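ATP phosphoribosyltransferase regulatory subunit (Bacillus halodurans, PDB 3OD1) is probably the regulatory partner of the catalytic HisG subunit in the first step of histidine biosynthesis, built on a histidyl-tRNA synthetase-like fold. Local coordinates at residues B[193-198]-B[269-274]. Residues are numbered along the deposited sequence; the frame is centred on the assembly and turned at random.
Sequences YEKNYV and LTLVLH
T270 OG1 has three polar partners: the Y197 hydroxyl, with OH 2.7 Å from OG1 and its proton perhaps shared with another acceptor, water 2, which donates to it, and D268, at the end of strand 265-268, which binds it through OD1. The Y197 and T270 side chains cross at roughly a right angle. K195 runs extended and bends only at its last torsion (chi4 -63°), which brings NZ to both waters. K195 NZ donates to water 1 (2.8 Å) and to water 2 (3.0 Å); V272 N also donates to water 1. K195 is itself the positive-phi residue of the Schellman motif closing helix 182-193. On that helix's last turn, Y193 packs CB on V272 CG1 at 3.9 Å. With CG anti to the backbone N (chi1 173°), its ring turns an edge to the carbonyls, CD1 lying 3.5 Å from V272 O. With an alanine here the ring would go, which is likely to leave V272 O and L273 O without the aromatic edge beside them. Residues 271-274 probably begin the counterpart of the synthetase LVRGLDYY motif. A hydroxyl pair and two water bridges thus flank a larger tyrosine–valine packing, tying the helical region to the loop after strand 265-268.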
loop_
_atom_site.group_PDB
_atom_site.type_symbol
_atom_site.label_atom_id
_atom_site.label_comp_id
_atom_site.label_asym_id
_atom_site.label_seq_id
_atom_site.Cartn_x
_atom_site.Cartn_y
_atom_site.Cartn_z
ATOM N N TYR B 193 -15.942 -28.904 3.504
ATOM C CA TYR B 193 -15.392 -27.685 2.934
ATOM C C TYR B 193 -16.490 -26.653 2.677
ATOM O O TYR B 193 -16.315 -25.453 2.918
ATOM C CB TYR B 193 -14.665 -28.036 1.639
ATOM C CG TYR B 193 -14.186 -26.854 0.845
ATOM C CD1 TYR B 193 -13.169 -26.036 1.323
ATOM C CD2 TYR B 193 -14.729 -26.573 -0.404
ATOM C CE1 TYR B 193 -12.718 -24.949 0.581
ATOM C CE2 TYR B 193 -14.293 -25.501 -1.149
ATOM C CZ TYR B 193 -13.291 -24.688 -0.656
ATOM O OH TYR B 193 -12.859 -23.622 -1.411
ATOM N N GLU B 194 -17.636 -27.123 2.202
ATOM C CA GLU B 194 -18.745 -26.227 1.905
ATOM C C GLU B 194 -19.676 -26.087 3.104
ATOM O O GLU B 194 -20.728 -25.453 3.012
ATOM C CB GLU B 194 -19.502 -26.724 0.676
ATOM C CG GLU B 194 -18.659 -26.674 -0.586
ATOM C CD GLU B 194 -19.253 -27.481 -1.711
ATOM O OE1 GLU B 194 -20.384 -27.979 -1.543
ATOM O OE2 GLU B 194 -18.587 -27.617 -2.763
ATOM N N LYS B 195 -19.272 -26.684 4.223
ATOM C CA LYS B 195 -20.029 -26.615 5.476
ATOM C C LYS B 195 -21.474 -27.077 5.305
ATOM O O LYS B 195 -22.393 -26.580 5.957
ATOM C CB LYS B 195 -19.939 -25.213 6.086
ATOM C CG LYS B 195 -18.495 -24.808 6.327
ATOM C CD LYS B 195 -18.387 -23.440 6.930
ATOM C CE LYS B 195 -16.953 -22.940 6.873
ATOM N NZ LYS B 195 -16.021 -23.782 7.656
ATOM N N ASN B 196 -21.651 -28.054 4.428
ATOM C CA ASN B 196 -22.952 -28.640 4.174
ATOM C C ASN B 196 -23.164 -29.931 4.987
ATOM O O ASN B 196 -23.017 -31.040 4.460
ATOM C CB ASN B 196 -23.087 -28.905 2.672
ATOM C CG ASN B 196 -24.455 -29.412 2.291
ATOM O OD1 ASN B 196 -25.340 -29.551 3.136
ATOM N ND2 ASN B 196 -24.638 -29.696 1.009
ATOM N N TYR B 197 -23.503 -29.784 6.268
ATOM C CA TYR B 197 -23.710 -30.941 7.141
ATOM C C TYR B 197 -24.934 -31.737 6.708
ATOM O O TYR B 197 -24.972 -32.962 6.835
ATOM C CB TYR B 197 -23.890 -30.516 8.603
ATOM C CG TYR B 197 -22.698 -29.835 9.248
ATOM C CD1 TYR B 197 -21.562 -29.506 8.513
ATOM C CD2 TYR B 197 -22.717 -29.513 10.607
ATOM C CE1 TYR B 197 -20.478 -28.874 9.120
ATOM C CE2 TYR B 197 -21.646 -28.891 11.218
ATOM C CZ TYR B 197 -20.532 -28.567 10.472
ATOM O OH TYR B 197 -19.479 -27.939 11.094
ATOM N N VAL B 198 -25.943 -31.033 6.212
ATOM C CA VAL B 198 -27.163 -31.682 5.759
ATOM C C VAL B 198 -26.830 -32.667 4.644
ATOM O O VAL B 198 -27.209 -33.836 4.701
ATOM C CB VAL B 198 -28.202 -30.648 5.272
ATOM C CG1 VAL B 198 -29.412 -31.342 4.677
ATOM C CG2 VAL B 198 -28.616 -29.737 6.421
ATOM N N LEU B 269 -13.261 -29.535 14.660
ATOM C CA LEU B 269 -12.599 -30.548 13.858
ATOM C C LEU B 269 -13.333 -30.800 12.546
ATOM O O LEU B 269 -12.913 -31.633 11.760
ATOM C CB LEU B 269 -12.410 -31.843 14.657
ATOM C CG LEU B 269 -11.120 -31.888 15.486
ATOM C CD1 LEU B 269 -10.984 -30.648 16.337
ATOM C CD2 LEU B 269 -11.040 -33.149 16.357
ATOM N N THR B 270 -14.419 -30.070 12.286
ATOM C CA THR B 270 -15.056 -30.175 10.972
ATOM C C THR B 270 -14.407 -29.204 9.980
ATOM O O THR B 270 -14.721 -29.209 8.788
ATOM C CB THR B 270 -16.571 -29.893 11.024
ATOM O OG1 THR B 270 -16.793 -28.496 11.204
ATOM C CG2 THR B 270 -17.221 -30.682 12.161
ATOM N N LEU B 271 -13.487 -28.389 10.478
ATOM C CA LEU B 271 -12.946 -27.289 9.685
ATOM C C LEU B 271 -12.075 -27.790 8.541
ATOM O O LEU B 271 -11.064 -28.449 8.765
ATOM C CB LEU B 271 -12.150 -26.334 10.577
ATOM C CG LEU B 271 -11.645 -25.043 9.928
ATOM C CD1 LEU B 271 -12.815 -24.141 9.517
ATOM C CD2 LEU B 271 -10.708 -24.317 10.876
ATOM N N VAL B 272 -12.487 -27.482 7.314
ATOM C CA VAL B 272 -11.693 -27.758 6.126
ATOM C C VAL B 272 -11.556 -26.447 5.353
ATOM O O VAL B 272 -12.537 -25.940 4.804
ATOM C CB VAL B 272 -12.375 -28.806 5.221
ATOM C CG1 VAL B 272 -11.640 -28.926 3.865
ATOM C CG2 VAL B 272 -12.475 -30.167 5.927
ATOM N N LEU B 273 -10.355 -25.874 5.325
ATOM C CA LEU B 273 -10.183 -24.541 4.731
ATOM C C LEU B 273 -9.933 -24.620 3.228
ATOM O O LEU B 273 -10.048 -23.631 2.514
ATOM C CB LEU B 273 -9.041 -23.774 5.420
ATOM C CG LEU B 273 -9.213 -23.239 6.857
ATOM C CD1 LEU B 273 -7.961 -22.480 7.295
ATOM C CD2 LEU B 273 -10.420 -22.324 6.973
ATOM N N HIS B 274 -9.600 -25.814 2.750
ATOM C CA HIS B 274 -9.149 -25.987 1.382
ATOM C C HIS B 274 -9.121 -27.484 1.108
ATOM O O HIS B 274 -8.931 -28.281 2.028
ATOM C CB HIS B 274 -7.751 -25.375 1.232
ATOM C CG HIS B 274 -7.348 -25.107 -0.185
ATOM N ND1 HIS B 274 -6.961 -26.109 -1.048
ATOM C CD2 HIS B 274 -7.245 -23.948 -0.881
ATOM C CE1 HIS B 274 -6.651 -25.582 -2.221
ATOM N NE2 HIS B 274 -6.817 -24.274 -2.147
HETATM O O HOH W 1 -14.971 -26.163 6.494
HETATM O O HOH W 2 -16.612 -25.733 9.812
#